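Side-chain contacts in ABC transporter, solute-binding protein (Staphylococcus aureus, PDB 6LKK), which binds glucose 6-phosphate as the extracellular sensor of a two-component system and has the fold of an ABC-transporter solute-binding protein: residues A[57-60]-A[61-65]; A[103-106]-A[107-110]; A[221-224]-A[225-228]; A[205-208]-A[209-213]. One frame throughout, in Å; residues are numbered along the deposited sequence.

Contact 1 (A[57-60]-A[61-65]); sequences GGVL and SETID. With G6P (6-O-phosphono-alpha-D-glucopyranose), chain B.
Val59 and Thr63 meet obliquely across one turn of chain, methyl against methyl and hydroxyl: Val59 CG2 lies 3.7 Å from Thr63 CG2, and equally near the threonine hydroxyl. Thr63 OG1 stands between its own backbone N and carbonyl carbon (chi1 60°), which turns the hydroxyl back to the preceding turn, where OG1 donates to Val59 O at 3.0 Å. The same carbonyl accepts Glu62 N at 3.1 Å in a fairly straight bond (160° at the hydrogen). The two donors come from opposite faces, each well out of the carbonyl plane, so Val59 O is gripped from two sides; Thr63 N adds a weak third bond.

One residue on, Leu60 and Ile64 pair as apolar neighbours. Ile64 CG1 is anti to its carbonyl carbon and the chain runs on extended, carrying CD1 to within 3.8 Å of Leu60 CB. On the way CG1 passes 3.2 Å from Leu60 O, which also receives weak bonds from Thr63 N and Ile64 N. Both side chains rest on Val92 of strand 92-105, while Val59 faces Thr138 and Gln142 of helix 138-151.

Just before the short, weakly bonded helix 60-63, Gly58 N gives an almost linear bond (173°) to O3 of the sugar, 2.9 Å away. Gly57 and Gly58 have positive phi angles at which a CB would collide with the preceding carbonyl O. Gly58, a backbone donor to the sugar, thus directly precedes a residue whose carbonyl, just ahead of that helix, is held by both a backbone and a side-chain donor.

Contact 2 (A[103-106]-A[107-110]); sequences VVNS and DLQG
Asn105 reaches over the turn to the backbone of Asp107 and Leu108, and these bonds form the polar part of the contact. Its OD1 accepts Asp107 N at 2.8 Å and the straighter bond from Leu108 N at 2.9 Å (150° at the hydrogen). The donors approach from opposite faces of the carboxamide, each tilted from its plane. CG anti to the backbone N (chi1 -178°) projects the amide forward along the chain, and ND2 is bound to Val177 O, which fixes the amide's rotation. A weak backbone bond runs from Gln109 N to Asn105 O at 3.0 Å.

Water-mediated links form a second group. One water joins Ser106 OG and Asp107 OD1, at 2.7 Å from each, and donates to the carboxylate; another donates to Ser106 O and, weakly, to Gln109 OE1.

Van der Waals packing of aliphatic groups on amides makes the third. Val104 and Gln109 cross at about a right angle, with Val104 CG1 set against the glutamine amide, 3.6 Å from Gln109 CD. The extended Gln109 chain carries the amide to that methyl. Leu108 CG also leans on the Asn105 amide, 3.8 Å from Asn105 CG.

The bond from Asp107 N, two residues ahead of the asparagine, makes an Asx turn; the bond from Leu108 N adds to it. Here the turn leads from the end of strand 92-105, paired with strands 184-188 and 202-205, into a run of helical backbone angles at 107-109, away from the sugar-phosphate site.

Contact 3 (A[221-224]-A[225-228]); sequences VKNA and HPHP
Ala224 lays its methyl over a face of the His225 imidazole in a CH-pi contact. Ala224 CB is 3.9 Å from the ring centroid and 15° off the ring normal, offset toward the rim, with His225 CD2 its nearest ring atom at 3.8 Å. The peptide between the two residues shares that packing: Ala224 C lies over a ring face, 3.3 Å from His225 CG. With CG anti to the carbonyl carbon and beside the backbone N (chi1 -49°), the imidazole is brought back against the residue before it.

Van der Waals packing of a polar oxygen on a proline ring forms the second group. Asn223 OD1 sits 3.1 Å from Pro226 N, but this tertiary nitrogen has no hydrogen to offer, so the approach is not a hydrogen bond. Pro226 CB and CD each lie 3.3 Å from Asn223 OD1, so the oxygen sits over the face of the pyrrolidine ring. The amide gets there because Asn223 CG stands between its backbone N and carbonyl carbon (chi1 57°), turned in over the bend. Ala224 O touches the ring as well, 3.4 Å from Pro226 CD.

Hydrogen bonding is supplied from beyond the segments. Asn223 ND2 donates to Gly52 O and to Asp53 OD1, and that same aspartate oxygen accepts His227 N, joining both limbs of the bend to one carboxylate. The bend leads from strand 213-221 toward helix 230-237; Ala224 packs on Phe48, and His227 reaches back to Leu3 on strand 2-7.

Contact 4 (A[205-208]-A[209-213]); sequences VYPI and EGTML
Pro207 and Thr211 cross at about a right angle, the threonine hydroxyl oxygen lying beside the proline ring. Thr211 OG1 is 3.3 Å from Pro207 CD and makes a weak hydrogen bond to Pro207 O. The firmer closure is from Gly210 N to Pro207 O, 3.1 Å long and 162° at the hydrogen, with the donor well above the carbonyl plane. It completes a type I beta turn from Pro207 to Gly210. Gly210 has a positive phi and backbone angles where a CB would crowd the carbonyl O of Glu209.

At the turn's corner Glu209 bends at chi2 (89°), folding its carboxylate back so that OE1 lies 3.7 Å from Pro207 CB and Glu209 CD 4.0 Å from Ile208 CG1. Farther out, its oxygens accept Tyr117 N and Gln118 N. Thr211 CG2 lies at the edge of the Tyr206 ring, and Tyr206 OH bonds to Glu189 and to the backbone of Glu268.

Pro207 O thus takes the turn's backbone bond and a weak one from Thr211 OG1, while the carboxylate is engaged by two peptide N-H groups, which would probably favour its charged form.

In the fold
Contact 1 alone of the four bonds the ligand, glucose 6-phosphate, through Gly58. Contact 4 lies farther off: the side chain of Thr211 is about 11 Å from the sugar phosphate and about 8 Å from that of Asn214, which binds it. The nearest atoms of contacts 1 and 4 are about 6 Å apart. Contact 4 in turn touches contact 2, where Val104 CG2 packs 4.0 Å from Val205 CG2 between paired strands 92-105 and 202-205. Contact 3 lies on the same side of the chain's centre as contact 1, about 8 Å from it at the nearest atoms, whereas contacts 2 and 3 have centres 46 Å apart, on opposite sides.

Contact 1 (A[57-60]-A[61-65])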
loop_
_atom_site.group_PDB
_atom_site.type_symbol
_atom_site.label_atom_id
_atom_site.label_comp_id
_atom_site.label_asym_id
_atom_site.label_seq_id
_atom_site.Cartn_x
_atom_site.Cartn_y
_atom_site.Cartn_z
ATOM N N GLY A 57 5.347 0.442 5.624
ATOM C CA GLY A 57 4.556 0.567 4.421
ATOM C C GLY A 57 5.042 -0.366 3.325
ATOM O O GLY A 57 6.177 -0.851 3.327
ATOM N N GLY A 58 4.159 -0.618 2.370
ATOM C CA GLY A 58 4.419 -1.598 1.342
ATOM C C GLY A 58 4.162 -3.013 1.832
ATOM O O GLY A 58 4.079 -3.291 3.028
ATOM N N VAL A 59 4.027 -3.923 0.872
ATOM C CA VAL A 59 3.781 -5.328 1.175
ATOM C C VAL A 59 5.125 -5.995 1.431
ATOM O O VAL A 59 5.583 -6.839 0.652
ATOM C CB VAL A 59 2.989 -6.017 0.046
ATOM C CG1 VAL A 59 1.568 -5.477 0.015
ATOM C CG2 VAL A 59 3.653 -5.817 -1.315
ATOM N N LEU A 60 5.757 -5.621 2.545
ATOM C CA LEU A 60 7.136 -6.016 2.800
ATOM C C LEU A 60 7.287 -7.522 2.947
ATOM O O LEU A 60 8.315 -8.079 2.549
ATOM C CB LEU A 60 7.650 -5.311 4.054
ATOM C CG LEU A 60 7.660 -3.783 4.018
ATOM C CD1 LEU A 60 8.241 -3.235 5.308
ATOM C CD2 LEU A 60 8.437 -3.264 2.821
ATOM N N SER A 61 6.293 -8.202 3.520
ATOM C CA SER A 61 6.417 -9.640 3.725
ATOM C C SER A 61 6.622 -10.390 2.416
ATOM O O SER A 61 7.096 -11.532 2.439
ATOM C CB SER A 61 5.179 -10.180 4.437
ATOM O OG SER A 61 4.025 -10.032 3.626
ATOM N N GLU A 62 6.292 -9.773 1.279
ATOM C CA GLU A 62 6.311 -10.457 -0.004
ATOM C C GLU A 62 7.221 -9.828 -1.050
ATOM O O GLU A 62 7.438 -10.452 -2.095
ATOM C CB GLU A 62 4.884 -10.531 -0.573
ATOM C CG GLU A 62 3.930 -11.339 0.294
ATOM C CD GLU A 62 2.496 -11.294 -0.198
ATOM O OE1 GLU A 62 2.228 -10.601 -1.203
ATOM O OE2 GLU A 62 1.635 -11.955 0.423
ATOM N N THR A 63 7.765 -8.628 -0.817
ATOM C CA THR A 63 8.547 -7.952 -1.849
ATOM C C THR A 63 9.870 -7.398 -1.327
ATOM O O THR A 63 10.432 -6.486 -1.942
ATOM C CB THR A 63 7.733 -6.828 -2.500
ATOM O OG1 THR A 63 7.344 -5.867 -1.510
ATOM C CG2 THR A 63 6.491 -7.390 -3.184
ATOM N N ILE A 64 10.387 -7.926 -0.221
ATOM C CA ILE A 64 11.747 -7.624 0.213
ATOM C C ILE A 64 12.674 -8.597 -0.507
ATOM O O ILE A 64 12.715 -9.785 -0.181
ATOM C CB ILE A 64 11.898 -7.723 1.736
ATOM C CG1 ILE A 64 11.169 -6.556 2.410
ATOM C CG2 ILE A 64 13.380 -7.736 2.132
ATOM C CD1 ILE A 64 11.278 -6.524 3.929
ATOM N N ASP A 65 13.418 -8.090 -1.491
ATOM C CA ASP A 65 14.309 -8.931 -2.279
ATOM C C ASP A 65 15.667 -9.133 -1.620
ATOM O O ASP A 65 16.385 -10.070 -1.990
ATOM C CB ASP A 65 14.507 -8.327 -3.672
ATOM C CG ASP A 65 13.240 -8.354 -4.506
ATOM O OD1 ASP A 65 12.441 -9.302 -4.353
ATOM O OD2 ASP A 65 13.044 -7.426 -5.318
HETATM C C1 G6P B . 0.624 0.389 -1.507
HETATM C C2 G6P B . 0.685 0.059 0.005
HETATM C C3 G6P B . 1.017 1.212 0.878
HETATM C C4 G6P B . 1.987 2.100 0.237
HETATM C C5 G6P B . 1.334 2.763 -0.971
HETATM C C6 G6P B . 2.339 3.562 -1.737
HETATM O O1 G6P B . -0.579 -0.068 -2.048
HETATM O O2 G6P B . -0.571 -0.492 0.438
HETATM O O3 G6P B . 1.603 0.691 2.149
HETATM O O4 G6P B . 2.406 3.138 1.158
HETATM O O5 G6P B . 0.741 1.792 -1.910
HETATM O O6 G6P B . 3.386 2.708 -2.140
HETATM P P G6P B . 3.884 2.700 -3.755
HETATM O O1P G6P B . 5.094 1.789 -3.862
HETATM O O2P G6P B . 4.261 4.128 -4.196
HETATM O O3P G6P B . 2.786 2.178 -4.608
#

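Contact 2 (A[103-106]-A[107-110])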
loop_
_atom_site.group_PDB
_atom_site.type_symbol
_atom_site.label_atom_id
_atom_site.label_comp_id
_atom_site.label_asym_id
_atom_site.label_seq_id
_atom_site.Cartn_x
_atom_site.Cartn_y
_atom_site.Cartn_z
ATOM N N VAL A 103 -9.992 4.188 -8.922
ATOM C CA VAL A 103 -10.533 5.521 -8.694
ATOM C C VAL A 103 -11.062 6.053 -10.016
ATOM O O VAL A 103 -10.425 5.898 -11.064
ATOM C CB VAL A 103 -9.492 6.476 -8.080
ATOM C CG1 VAL A 103 -9.220 6.078 -6.632
ATOM C CG2 VAL A 103 -8.209 6.491 -8.899
ATOM N N VAL A 104 -12.242 6.662 -9.962
ATOM C CA VAL A 104 -12.946 7.157 -11.136
ATOM C C VAL A 104 -13.243 8.631 -10.921
ATOM O O VAL A 104 -13.639 9.036 -9.824
ATOM C CB VAL A 104 -14.250 6.369 -11.378
ATOM C CG1 VAL A 104 -14.993 6.913 -12.594
ATOM C CG2 VAL A 104 -13.953 4.886 -11.538
ATOM N N ASN A 105 -13.047 9.435 -11.962
ATOM C CA ASN A 105 -13.428 10.841 -11.896
ATOM C C ASN A 105 -14.920 10.934 -12.184
ATOM O O ASN A 105 -15.368 10.619 -13.291
ATOM C CB ASN A 105 -12.612 11.685 -12.871
ATOM C CG ASN A 105 -12.961 13.162 -12.787
ATOM O OD1 ASN A 105 -14.116 13.546 -12.972
ATOM N ND2 ASN A 105 -11.972 13.991 -12.474
ATOM N N SER A 106 -15.689 11.355 -11.182
ATOM C CA SER A 106 -17.142 11.341 -11.266
ATOM C C SER A 106 -17.709 12.534 -12.025
ATOM O O SER A 106 -18.910 12.542 -12.317
ATOM C CB SER A 106 -17.737 11.287 -9.857
ATOM O OG SER A 106 -17.242 12.342 -9.051
ATOM N N ASP A 107 -16.890 13.534 -12.351
ATOM C CA ASP A 107 -17.328 14.608 -13.235
ATOM C C ASP A 107 -17.130 14.263 -14.704
ATOM O O ASP A 107 -17.910 14.717 -15.549
ATOM C CB ASP A 107 -16.586 15.909 -12.910
ATOM C CG ASP A 107 -17.207 16.665 -11.749
ATOM O OD1 ASP A 107 -18.276 16.240 -11.261
ATOM O OD2 ASP A 107 -16.628 17.691 -11.324
ATOM N N LEU A 108 -16.114 13.464 -15.028
ATOM C CA LEU A 108 -15.888 13.025 -16.398
ATOM C C LEU A 108 -16.659 11.762 -16.745
ATOM O O LEU A 108 -16.939 11.524 -17.925
ATOM C CB LEU A 108 -14.397 12.767 -16.632
ATOM C CG LEU A 108 -13.466 13.972 -16.506
ATOM C CD1 LEU A 108 -12.020 13.520 -16.558
ATOM C CD2 LEU A 108 -13.752 14.983 -17.604
ATOM N N GLN A 109 -17.022 10.965 -15.740
ATOM C CA GLN A 109 -17.555 9.632 -15.994
ATOM C C GLN A 109 -18.832 9.685 -16.821
ATOM O O GLN A 109 -19.007 8.894 -17.757
ATOM C CB GLN A 109 -17.808 8.927 -14.665
ATOM C CG GLN A 109 -18.299 7.503 -14.795
ATOM C CD GLN A 109 -18.477 6.838 -13.449
ATOM O OE1 GLN A 109 -18.552 7.507 -12.417
ATOM N NE2 GLN A 109 -18.545 5.515 -13.449
ATOM N N GLY A 110 -19.737 10.600 -16.492
ATOM C CA GLY A 110 -21.028 10.611 -17.159
ATOM C C GLY A 110 -21.737 9.286 -16.957
ATOM O O GLY A 110 -21.813 8.758 -15.842
HETATM O O HOH W 1 -18.754 14.605 -9.230
HETATM O O HOH W 2 -20.685 10.141 -11.853
#

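Contact 3 (A[221-224]-A[225-228])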
loop_
_atom_site.group_PDB
_atom_site.type_symbol
_atom_site.label_atom_id
_atom_site.label_comp_id
_atom_site.label_asym_id
_atom_site.label_seq_id
_atom_site.Cartn_x
_atom_site.Cartn_y
_atom_site.Cartn_z
ATOM N N VAL A 221 15.672 -2.065 9.917
ATOM C CA VAL A 221 16.720 -2.009 8.905
ATOM C C VAL A 221 18.057 -2.342 9.546
ATOM O O VAL A 221 18.394 -1.833 10.623
ATOM C CB VAL A 221 16.755 -0.620 8.242
ATOM C CG1 VAL A 221 17.910 -0.516 7.251
ATOM C CG2 VAL A 221 15.434 -0.331 7.550
ATOM N N LYS A 222 18.837 -3.187 8.876
ATOM C CA LYS A 222 20.160 -3.546 9.369
ATOM C C LYS A 222 21.119 -2.390 9.116
ATOM O O LYS A 222 21.321 -1.985 7.965
ATOM C CB LYS A 222 20.660 -4.821 8.694
ATOM C CG LYS A 222 21.960 -5.340 9.288
ATOM C CD LYS A 222 22.472 -6.575 8.565
ATOM C CE LYS A 222 21.656 -7.809 8.914
ATOM N NZ LYS A 222 22.032 -8.979 8.076
ATOM N N ASN A 223 21.702 -1.856 10.186
ATOM C CA ASN A 223 22.618 -0.731 10.078
ATOM C C ASN A 223 23.683 -0.867 11.159
ATOM O O ASN A 223 23.645 -1.780 11.989
ATOM C CB ASN A 223 21.870 0.602 10.180
ATOM C CG ASN A 223 21.069 0.729 11.461
ATOM O OD1 ASN A 223 21.325 0.033 12.441
ATOM N ND2 ASN A 223 20.091 1.628 11.458
ATOM N N ALA A 224 24.643 0.058 11.144
ATOM C CA ALA A 224 25.789 -0.047 12.041
ATOM C C ALA A 224 25.417 0.322 13.468
ATOM O O ALA A 224 25.819 -0.364 14.416
ATOM C CB ALA A 224 26.929 0.843 11.541
ATOM N N HIS A 225 24.653 1.394 13.643
ATOM C CA HIS A 225 24.349 1.941 14.961
ATOM C C HIS A 225 22.843 2.136 15.052
ATOM O O HIS A 225 22.338 3.259 14.924
ATOM C CB HIS A 225 25.113 3.244 15.193
ATOM C CG HIS A 225 26.570 3.143 14.859
ATOM N ND1 HIS A 225 27.433 2.318 15.547
ATOM C CD2 HIS A 225 27.309 3.748 13.900
ATOM C CE1 HIS A 225 28.645 2.425 15.031
ATOM N NE2 HIS A 225 28.597 3.286 14.031
ATOM N N PRO A 226 22.092 1.058 15.271
ATOM C CA PRO A 226 20.631 1.180 15.314
ATOM C C PRO A 226 20.181 2.093 16.443
ATOM O O PRO A 226 20.713 2.053 17.555
ATOM C CB PRO A 226 20.157 -0.264 15.527
ATOM C CG PRO A 226 21.341 -0.988 16.078
ATOM C CD PRO A 226 22.535 -0.335 15.467
ATOM N N HIS A 227 19.198 2.928 16.142
ATOM C CA HIS A 227 18.622 3.799 17.153
ATOM C C HIS A 227 17.933 2.938 18.204
ATOM O O HIS A 227 17.057 2.137 17.854
ATOM C CB HIS A 227 17.633 4.769 16.520
ATOM C CG HIS A 227 17.281 5.926 17.401
ATOM N ND1 HIS A 227 16.653 5.773 18.618
ATOM C CD2 HIS A 227 17.476 7.256 17.244
ATOM C CE1 HIS A 227 16.476 6.958 19.172
ATOM N NE2 HIS A 227 16.965 7.876 18.358
ATOM N N PRO A 228 18.292 3.049 19.488
ATOM C CA PRO A 228 17.741 2.116 20.485
ATOM C C PRO A 228 16.240 2.245 20.706
ATOM O O PRO A 228 15.650 1.351 21.324
ATOM C CB PRO A 228 18.523 2.459 21.762
ATOM C CG PRO A 228 19.029 3.838 21.557
ATOM C CD PRO A 228 19.248 3.998 20.085
#

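Contact 4 (A[205-208]-A[209-213])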
loop_
_atom_site.group_PDB
_atom_site.type_symbol
_atom_site.label_atom_id
_atom_site.label_comp_id
_atom_site.label_asym_id
_atom_site.label_seq_id
_atom_site.Cartn_x
_atom_site.Cartn_y
_atom_site.Cartn_z
ATOM N N VAL A 205 -13.871 2.550 -6.281
ATOM C CA VAL A 205 -14.456 1.326 -6.815
ATOM C C VAL A 205 -13.611 0.148 -6.357
ATOM O O VAL A 205 -12.397 0.107 -6.602
ATOM C CB VAL A 205 -14.559 1.364 -8.348
ATOM C CG1 VAL A 205 -15.013 0.012 -8.897
ATOM C CG2 VAL A 205 -15.517 2.460 -8.786
ATOM N N TYR A 206 -14.254 -0.812 -5.699
ATOM C CA TYR A 206 -13.611 -2.061 -5.336
ATOM C C TYR A 206 -13.925 -3.082 -6.419
ATOM O O TYR A 206 -15.076 -3.536 -6.510
ATOM C CB TYR A 206 -14.110 -2.539 -3.975
ATOM C CG TYR A 206 -13.850 -1.538 -2.867
ATOM C CD1 TYR A 206 -14.756 -0.517 -2.592
ATOM C CD2 TYR A 206 -12.689 -1.601 -2.108
ATOM C CE1 TYR A 206 -14.512 0.407 -1.588
ATOM C CE2 TYR A 206 -12.439 -0.680 -1.103
ATOM C CZ TYR A 206 -13.356 0.318 -0.845
ATOM O OH TYR A 206 -13.118 1.234 0.157
ATOM N N PRO A 207 -12.964 -3.461 -7.264
ATOM C CA PRO A 207 -13.309 -4.229 -8.472
ATOM C C PRO A 207 -14.041 -5.524 -8.151
ATOM O O PRO A 207 -13.595 -6.326 -7.326
ATOM C CB PRO A 207 -11.949 -4.493 -9.135
ATOM C CG PRO A 207 -10.907 -4.092 -8.146
ATOM C CD PRO A 207 -11.533 -3.124 -7.206
ATOM N N ILE A 208 -15.174 -5.729 -8.832
ATOM C CA ILE A 208 -16.016 -6.888 -8.558
ATOM C C ILE A 208 -15.315 -8.198 -8.899
ATOM O O ILE A 208 -15.654 -9.240 -8.327
ATOM C CB ILE A 208 -17.358 -6.777 -9.312
ATOM C CG1 ILE A 208 -17.142 -6.647 -10.823
ATOM C CG2 ILE A 208 -18.163 -5.591 -8.787
ATOM C CD1 ILE A 208 -18.421 -6.783 -11.639
ATOM N N GLU A 209 -14.339 -8.183 -9.811
ATOM C CA GLU A 209 -13.648 -9.415 -10.174
ATOM C C GLU A 209 -12.724 -9.919 -9.075
ATOM O O GLU A 209 -12.288 -11.073 -9.135
ATOM C CB GLU A 209 -12.824 -9.227 -11.448
ATOM C CG GLU A 209 -13.619 -8.787 -12.662
ATOM C CD GLU A 209 -13.735 -7.282 -12.776
ATOM O OE1 GLU A 209 -13.341 -6.575 -11.821
ATOM O OE2 GLU A 209 -14.218 -6.805 -13.825
ATOM N N GLY A 210 -12.413 -9.089 -8.088
ATOM C CA GLY A 210 -11.448 -9.456 -7.076
ATOM C C GLY A 210 -10.551 -8.291 -6.732
ATOM O O GLY A 210 -9.813 -7.784 -7.582
ATOM N N THR A 211 -10.616 -7.869 -5.475
ATOM C CA THR A 211 -9.851 -6.739 -4.970
ATOM C C THR A 211 -8.647 -7.250 -4.189
ATOM O O THR A 211 -8.796 -8.064 -3.273
ATOM C CB THR A 211 -10.738 -5.866 -4.081
ATOM O OG1 THR A 211 -11.836 -5.362 -4.855
ATOM C CG2 THR A 211 -9.959 -4.705 -3.487
ATOM N N MET A 212 -7.459 -6.779 -4.557
ATOM C CA MET A 212 -6.249 -7.151 -3.836
ATOM C C MET A 212 -6.202 -6.436 -2.490
ATOM O O MET A 212 -6.403 -5.220 -2.415
ATOM C CB MET A 212 -5.015 -6.796 -4.667
ATOM C CG MET A 212 -3.686 -7.169 -4.029
ATOM S SD MET A 212 -3.523 -8.933 -3.711
ATOM C CE MET A 212 -3.655 -9.560 -5.378
ATOM N N LEU A 213 -5.930 -7.190 -1.422
ATOM C CA LEU A 213 -5.764 -6.623 -0.087
ATOM C C LEU A 213 -4.282 -6.648 0.267
ATOM O O LEU A 213 -3.698 -7.720 0.454
ATOM C CB LEU A 213 -6.579 -7.389 0.952
ATOM C CG LEU A 213 -6.538 -6.812 2.371
ATOM C CD1 LEU A 213 -7.207 -5.447 2.425
ATOM C CD2 LEU A 213 -7.187 -7.761 3.362
#